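Local coordinates for protein N-acetylneuraminate epimerase (Escherichia coli, PDB 2UVK) that converts the alpha-anomer of N-acetylneuraminate (sialic acid) to the beta-anomer, speeding up the equilibrium between the two forms, at residues B[111-116]-B[122-127]; B[187-192]-B[214-219]; B[205-210]-B[255-260]. One frame throughout, in Å; residues are numbered along the deposited sequence.

Interaction 1. Residues B[111-116]-B[122-127]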
# COMPACT_ATOMS: atom_id res chain seq x y z
N GLY B 111 5.96 11.66 4.45
CA GLY B 111 6.84 11.16 5.49
C GLY B 111 7.88 10.20 4.96
O GLY B 111 8.69 9.67 5.72
N HIS B 112 7.85 9.96 3.66
CA HIS B 112 8.86 9.18 2.97
C HIS B 112 10.18 9.95 2.93
O HIS B 112 10.26 11.17 3.15
CB HIS B 112 8.39 8.84 1.56
CG HIS B 112 8.08 10.05 0.74
ND1 HIS B 112 7.18 11.02 1.14
CD2 HIS B 112 8.55 10.45 -0.47
CE1 HIS B 112 7.13 11.97 0.22
NE2 HIS B 112 7.94 11.63 -0.77
N VAL B 113 11.23 9.20 2.60
CA VAL B 113 12.50 9.81 2.22
C VAL B 113 12.73 9.55 0.73
O VAL B 113 12.09 8.69 0.13
CB VAL B 113 13.68 9.25 3.05
CG1 VAL B 113 13.52 9.63 4.53
CG2 VAL B 113 13.86 7.76 2.82
N THR B 114 13.67 10.29 0.15
CA THR B 114 14.11 10.00 -1.21
C THR B 114 15.60 10.29 -1.33
O THR B 114 16.11 11.27 -0.79
CB THR B 114 13.29 10.84 -2.23
OG1 THR B 114 11.91 10.51 -2.08
CG2 THR B 114 13.70 10.57 -3.66
N PHE B 115 16.29 9.36 -2.00
CA PHE B 115 17.71 9.53 -2.32
C PHE B 115 17.98 9.08 -3.74
O PHE B 115 17.22 8.32 -4.33
CB PHE B 115 18.61 8.80 -1.31
CG PHE B 115 18.42 7.30 -1.26
CD1 PHE B 115 19.30 6.45 -1.92
CD2 PHE B 115 17.40 6.72 -0.51
CE1 PHE B 115 19.15 5.07 -1.84
CE2 PHE B 115 17.25 5.35 -0.45
CZ PHE B 115 18.13 4.52 -1.13
N VAL B 116 19.10 9.55 -4.30
CA VAL B 116 19.48 9.21 -5.67
C VAL B 116 20.62 8.18 -5.61
O VAL B 116 21.62 8.38 -4.91
CB VAL B 116 19.92 10.47 -6.48
CG1 VAL B 116 20.36 10.10 -7.91
CG2 VAL B 116 18.77 11.51 -6.54
N TYR B 122 15.20 6.67 -5.25
CA TYR B 122 14.79 5.61 -4.36
C TYR B 122 13.97 6.22 -3.24
O TYR B 122 14.35 7.25 -2.67
CB TYR B 122 16.01 4.92 -3.77
CG TYR B 122 16.68 3.94 -4.70
CD1 TYR B 122 16.51 2.58 -4.56
CD2 TYR B 122 17.48 4.39 -5.73
CE1 TYR B 122 17.15 1.66 -5.41
CE2 TYR B 122 18.08 3.50 -6.60
CZ TYR B 122 17.89 2.14 -6.44
OH TYR B 122 18.56 1.25 -7.30
N VAL B 123 12.86 5.55 -2.92
CA VAL B 123 11.86 6.03 -1.94
C VAL B 123 11.55 4.92 -0.94
O VAL B 123 11.36 3.77 -1.31
CB VAL B 123 10.55 6.42 -2.66
CG1 VAL B 123 9.47 6.79 -1.65
CG2 VAL B 123 10.80 7.57 -3.65
N THR B 124 11.54 5.28 0.34
CA THR B 124 11.01 4.36 1.36
C THR B 124 10.39 5.18 2.46
O THR B 124 10.57 6.41 2.51
CB THR B 124 12.09 3.39 1.90
OG1 THR B 124 11.45 2.37 2.68
CG2 THR B 124 13.16 4.10 2.67
N GLY B 125 9.62 4.51 3.32
CA GLY B 125 8.94 5.19 4.41
C GLY B 125 7.66 5.87 4.00
O GLY B 125 7.27 5.88 2.83
N GLY B 126 7.02 6.46 4.99
CA GLY B 126 5.79 7.19 4.79
C GLY B 126 4.59 6.53 5.40
O GLY B 126 4.56 5.30 5.64
N VAL B 127 3.57 7.35 5.61
CA VAL B 127 2.30 6.85 6.15
C VAL B 127 1.58 5.98 5.12
O VAL B 127 1.90 5.99 3.92
CB VAL B 127 1.40 8.03 6.54
CG1 VAL B 127 2.08 8.95 7.54
CG2 VAL B 127 0.90 8.80 5.28

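Interaction 2. Residues B[187-192]-B[214-219]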
# COMPACT_ATOMS: atom_id res chain seq x y z
N PRO B 187 13.93 -5.44 6.44
CA PRO B 187 13.57 -6.57 7.29
C PRO B 187 12.82 -6.23 8.58
O PRO B 187 12.32 -7.14 9.26
CB PRO B 187 14.93 -7.16 7.67
CG PRO B 187 15.98 -6.47 6.81
CD PRO B 187 15.37 -5.19 6.36
N TRP B 188 12.70 -4.94 8.90
CA TRP B 188 12.16 -4.47 10.17
C TRP B 188 10.82 -3.73 9.95
O TRP B 188 9.79 -4.38 9.82
CB TRP B 188 13.21 -3.63 10.89
CG TRP B 188 14.44 -4.49 11.14
CD1 TRP B 188 14.51 -5.57 11.96
CD2 TRP B 188 15.71 -4.39 10.50
NE1 TRP B 188 15.75 -6.13 11.90
CE2 TRP B 188 16.52 -5.43 11.01
CE3 TRP B 188 16.27 -3.51 9.56
CZ2 TRP B 188 17.83 -5.62 10.60
CZ3 TRP B 188 17.57 -3.71 9.16
CH2 TRP B 188 18.34 -4.75 9.68
N TYR B 189 10.83 -2.41 9.92
CA TYR B 189 9.57 -1.64 9.82
C TYR B 189 9.85 -0.33 9.11
O TYR B 189 10.98 0.14 9.06
CB TYR B 189 8.98 -1.38 11.22
CG TYR B 189 9.96 -0.76 12.17
CD1 TYR B 189 10.12 0.61 12.26
CD2 TYR B 189 10.78 -1.57 12.98
CE1 TYR B 189 11.04 1.17 13.10
CE2 TYR B 189 11.71 -1.01 13.82
CZ TYR B 189 11.85 0.37 13.89
OH TYR B 189 12.80 0.91 14.73
N GLY B 190 8.80 0.28 8.57
CA GLY B 190 8.91 1.60 7.95
C GLY B 190 8.67 2.70 8.97
O GLY B 190 8.12 2.45 10.03
N THR B 191 9.14 3.89 8.64
CA THR B 191 8.94 5.07 9.45
C THR B 191 8.40 6.21 8.57
O THR B 191 8.47 6.15 7.35
CB THR B 191 10.27 5.58 10.05
OG1 THR B 191 11.15 5.96 8.97
CG2 THR B 191 10.92 4.49 10.95
N ALA B 192 7.93 7.25 9.24
CA ALA B 192 7.53 8.49 8.59
C ALA B 192 8.36 9.61 9.23
O ALA B 192 8.41 9.75 10.43
CB ALA B 192 6.03 8.73 8.79
N LEU B 214 4.78 8.20 18.01
CA LEU B 214 5.88 7.40 18.52
C LEU B 214 7.01 7.35 17.52
O LEU B 214 6.82 6.92 16.38
CB LEU B 214 5.39 5.98 18.73
CG LEU B 214 6.46 5.00 19.23
CD1 LEU B 214 6.88 5.29 20.70
CD2 LEU B 214 5.95 3.58 19.05
N ARG B 215 8.18 7.79 17.96
CA ARG B 215 9.38 7.74 17.15
C ARG B 215 10.29 6.59 17.58
O ARG B 215 10.14 6.01 18.68
CB ARG B 215 10.11 9.05 17.27
CG ARG B 215 9.39 10.20 16.57
CD ARG B 215 9.15 11.33 17.49
NE ARG B 215 8.48 12.45 16.82
CZ ARG B 215 7.16 12.56 16.64
NH1 ARG B 215 6.32 11.60 17.03
NH2 ARG B 215 6.68 13.62 16.01
N THR B 216 11.24 6.30 16.70
CA THR B 216 12.30 5.32 16.92
C THR B 216 13.66 6.01 16.98
O THR B 216 13.86 7.03 16.30
CB THR B 216 12.31 4.25 15.82
OG1 THR B 216 13.32 3.28 16.10
CG2 THR B 216 12.61 4.86 14.47
N ASP B 217 14.59 5.50 17.81
CA ASP B 217 15.96 5.99 17.81
C ASP B 217 16.84 5.16 16.87
O ASP B 217 18.05 5.36 16.82
CB ASP B 217 16.54 6.02 19.24
CG ASP B 217 16.70 4.66 19.82
OD1 ASP B 217 16.12 3.70 19.26
OD2 ASP B 217 17.40 4.55 20.86
N ALA B 218 16.22 4.29 16.07
CA ALA B 218 16.95 3.43 15.16
C ALA B 218 17.70 4.22 14.08
O ALA B 218 17.28 5.34 13.68
CB ALA B 218 16.02 2.42 14.52
N VAL B 219 18.75 3.59 13.57
CA VAL B 219 19.51 4.02 12.43
C VAL B 219 19.70 2.81 11.57
O VAL B 219 20.30 1.83 12.02
CB VAL B 219 20.88 4.56 12.81
CG1 VAL B 219 21.70 4.93 11.57
CG2 VAL B 219 20.73 5.70 13.79

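Interaction 3. Residues B[205-210]-B[255-260]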
# COMPACT_ATOMS: atom_id res chain seq x y z
N LEU B 205 19.16 5.74 7.14
CA LEU B 205 17.79 6.18 7.51
C LEU B 205 17.77 6.36 9.01
O LEU B 205 17.91 5.40 9.76
CB LEU B 205 16.76 5.13 7.10
CG LEU B 205 16.77 4.65 5.65
CD1 LEU B 205 15.73 3.52 5.46
CD2 LEU B 205 16.49 5.79 4.70
N ILE B 206 17.64 7.61 9.47
CA ILE B 206 17.83 7.95 10.87
C ILE B 206 16.53 8.36 11.55
O ILE B 206 15.89 9.35 11.17
CB ILE B 206 18.90 9.07 11.06
CG1 ILE B 206 20.21 8.73 10.31
CG2 ILE B 206 19.14 9.30 12.53
CD1 ILE B 206 21.19 9.87 10.20
N ASN B 207 16.16 7.61 12.58
CA ASN B 207 15.00 7.87 13.40
C ASN B 207 13.69 7.92 12.57
O ASN B 207 13.56 7.13 11.63
CB ASN B 207 15.20 9.14 14.25
CG ASN B 207 16.22 8.99 15.36
OD1 ASN B 207 17.14 8.13 15.34
ND2 ASN B 207 16.07 9.83 16.35
N GLY B 208 12.76 8.83 12.89
CA GLY B 208 11.43 8.82 12.27
C GLY B 208 10.33 8.31 13.18
O GLY B 208 10.59 7.67 14.22
N GLU B 209 9.09 8.56 12.79
CA GLU B 209 7.94 8.01 13.51
C GLU B 209 7.75 6.56 13.13
O GLU B 209 7.77 6.23 11.95
CB GLU B 209 6.65 8.75 13.15
CG GLU B 209 6.48 10.08 13.83
CD GLU B 209 5.03 10.59 13.72
OE1 GLU B 209 4.40 10.37 12.68
OE2 GLU B 209 4.48 11.12 14.71
N ALA B 210 7.56 5.68 14.14
CA ALA B 210 7.11 4.30 13.91
C ALA B 210 5.59 4.18 13.82
O ALA B 210 5.08 3.24 13.25
CB ALA B 210 7.63 3.34 15.00
N LEU B 255 28.73 11.07 9.54
CA LEU B 255 27.34 11.58 9.37
C LEU B 255 27.04 12.67 10.41
O LEU B 255 27.44 12.55 11.56
CB LEU B 255 26.29 10.48 9.52
CG LEU B 255 26.38 9.15 8.77
CD1 LEU B 255 25.24 8.27 9.26
CD2 LEU B 255 26.33 9.32 7.27
N ILE B 256 26.34 13.72 9.98
CA ILE B 256 25.82 14.75 10.88
C ILE B 256 24.30 14.55 11.01
O ILE B 256 23.62 14.48 9.99
CB ILE B 256 26.06 16.16 10.33
CG1 ILE B 256 27.54 16.41 10.11
CG2 ILE B 256 25.49 17.21 11.30
CD1 ILE B 256 27.81 17.58 9.19
N PHE B 257 23.81 14.41 12.24
CA PHE B 257 22.34 14.35 12.52
C PHE B 257 22.01 15.40 13.56
O PHE B 257 22.55 15.38 14.67
CB PHE B 257 21.93 12.97 13.05
CG PHE B 257 20.42 12.81 13.29
CD1 PHE B 257 19.52 13.01 12.26
CD2 PHE B 257 19.92 12.38 14.52
CE1 PHE B 257 18.14 12.83 12.47
CE2 PHE B 257 18.56 12.22 14.74
CZ PHE B 257 17.66 12.47 13.69
N ALA B 258 21.10 16.30 13.20
CA ALA B 258 20.79 17.46 14.05
C ALA B 258 19.29 17.68 14.15
O ALA B 258 18.55 17.45 13.23
CB ALA B 258 21.46 18.71 13.52
N GLY B 259 18.87 18.14 15.32
CA GLY B 259 17.48 18.55 15.53
C GLY B 259 16.47 17.43 15.45
O GLY B 259 16.77 16.27 15.72
N GLY B 260 15.25 17.79 15.04
CA GLY B 260 14.13 16.88 15.09
C GLY B 260 13.23 17.20 16.27
O GLY B 260 13.60 17.98 17.14

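Interaction 1. Residues B[111-116]-B[122-127]
Phe-115 and Tyr-122 face each other across an antiparallel strand pair. Backbone bonds hold the pair together. Phe-115 N donates to Tyr-122 O at 2.9 Å, and Tyr-122 N returns a nearly straight bond to Phe-115 O at 2.8 Å. Val-113 N binds Thr-124 O at 2.9 Å, but the return bond from Thr-124 N to Val-113 O is long and weak. Thr-114 CA adds a CA-H...O contact to Tyr-122 O.

Side chains meet on both faces of the pair. The Phe-115 CG lies between its backbone N and carbonyl carbon (chi1 61°), which swings the ring across to Tyr-122. Tyr-122 CB sits over one ring face, 3.4 Å from Phe-115 CZ. The two rings are near parallel, at 17°, but slid apart with little overlap. With an alanine in place of Phe-115, Tyr-122 CB would probably lose its aromatic cover, and a gap would open beside Val-196. On the same face Val-113 CG2 touches Thr-124 CG2 at 3.7 Å. On the reverse face the Val-123 CG2 methyl makes van der Waals contact with hydroxyl Thr-114 OG1 at 3.5 Å.

Two hydroxyls bond outward: Thr-114 OG1 to Thr-60 OG1, and Thr-124 OG1 to Phe-169 O. The Gly-126 backbone angles would press a side chain against the preceding carbonyl. The pair Gly-125 and Gly-126, ending the second strand, is the Kelch hallmark; the hairpin forms half a four-stranded propeller blade.

Interaction 2. Residues B[187-192]-B[214-219]
Tyr-189 reaches over to Thr-216 with its phenol oxygen. Tyr-189 OH lies 2.8 Å from Thr-216 OG1 in a hydrogen bond in which either hydroxyl could donate. Thr-216 OG1 lies at the edge of the tyrosine ring, near its plane. The two side chains approach from opposite directions. Thr-216 OG1 is turned away from its own backbone N (chi1 -177°), and from there it also accepts a bond from Ala-218 N at 3.1 Å. This closes an ST turn, so the hydroxyl is gripped twice and its rotation is probably fixed. Ala-218 CB lies beside the phenol, 3.6 Å from Tyr-189 OH. A small apolar contact completes the set: Thr-191 CG2 meets Thr-216 CG2 at 3.9 Å, the side chains crossing at about a right angle.

The predicted proton acceptor Glu-209 forms a salt bridge with Arg-215. The nearest side-chain atoms of Glu-209 and Thr-191 are about 6 Å apart.

Residues 187-192 belong to the loop from strand 179-185 to strand 195-199, which passes from one propeller blade to the next. Trp-188 rests on strand 230-233. Across the contact, strand 214-215 pairs with strand 209-211, and Leu-214 packs on helix 266-271.

Interaction 3. Residues B[205-210]-B[255-260]
Ile-206 lays its methyl CG2 over one face of the Phe-257 ring. Ile-206 CG2 stands 3.5 Å from the centroid of the Phe-257 ring and only 3° off the ring normal, a well-centred CH-pi contact. Ile-206 CG2 is accordingly almost equally far from all six ring carbons, 3.7 Å from Phe-257 CZ for example. The other branch of the isoleucine runs past the ring. Ile-206 CD1 approaches Phe-257 CD1 at 4.1 Å and, more loosely, Leu-255 CD1 at 4.5 Å. Asn-207 lies obliquely against the far part of the ring, with Asn-207 CB 4.2 Å from Phe-257 CZ.

Phe-257 reaches across because its CG is anti to the backbone N (chi1 -177°). The backbones stay well apart: Ile-206 CA and Phe-257 CA are 8.0 Å from each other. Side chains alone bridge the gap.

The strands belong to two successive blades of the Kelch propeller. Strand 202-206 is the second strand of one blade, and the strand that begins at 254 is the second of the next. Both run into the same kind of bend. Gly-259 and Gly-260 are the Kelch glycine pair. Asn-207 and Gly-208 take nearly the same backbone angles in the other blade, with Asn-207 at a positive phi of 57°.

Further out, Ala-195, Ala-248 and Val-243 hem in Phe-257, and Val-237 lies against Ile-206. Backbone bonds tie Ile-206 to Ala-195, Asn-207 to Ala-218 and Gly-208 to Val-243, which fixes the bend beside the ring. Just past the bend, Glu-209, predicted to be the proton acceptor, has its OE2 held by Arg-215 and by the backbone N of Gly-213.

In the fold
Interaction 1 comes first along the chain. It closes a short hairpin turn within one blade and is complete before the others begin. Interaction 2 then closes a loop of 21 residues, from the link between blades to the chain just after strand 214-215. Interaction 3 starts inside that loop and ends beyond it, so the two cross. It joins the blade holding strand 202-206 to the blade holding strand 254-262. The three also touch. Gly-126 N probably bonds to Thr-191 O, and Ala-192 O to Glu-209 N. Leu-205 packs on Val-113 and Thr-124. Together they tie three consecutive blades, and the loops between them, near Glu-209, the predicted proton acceptor.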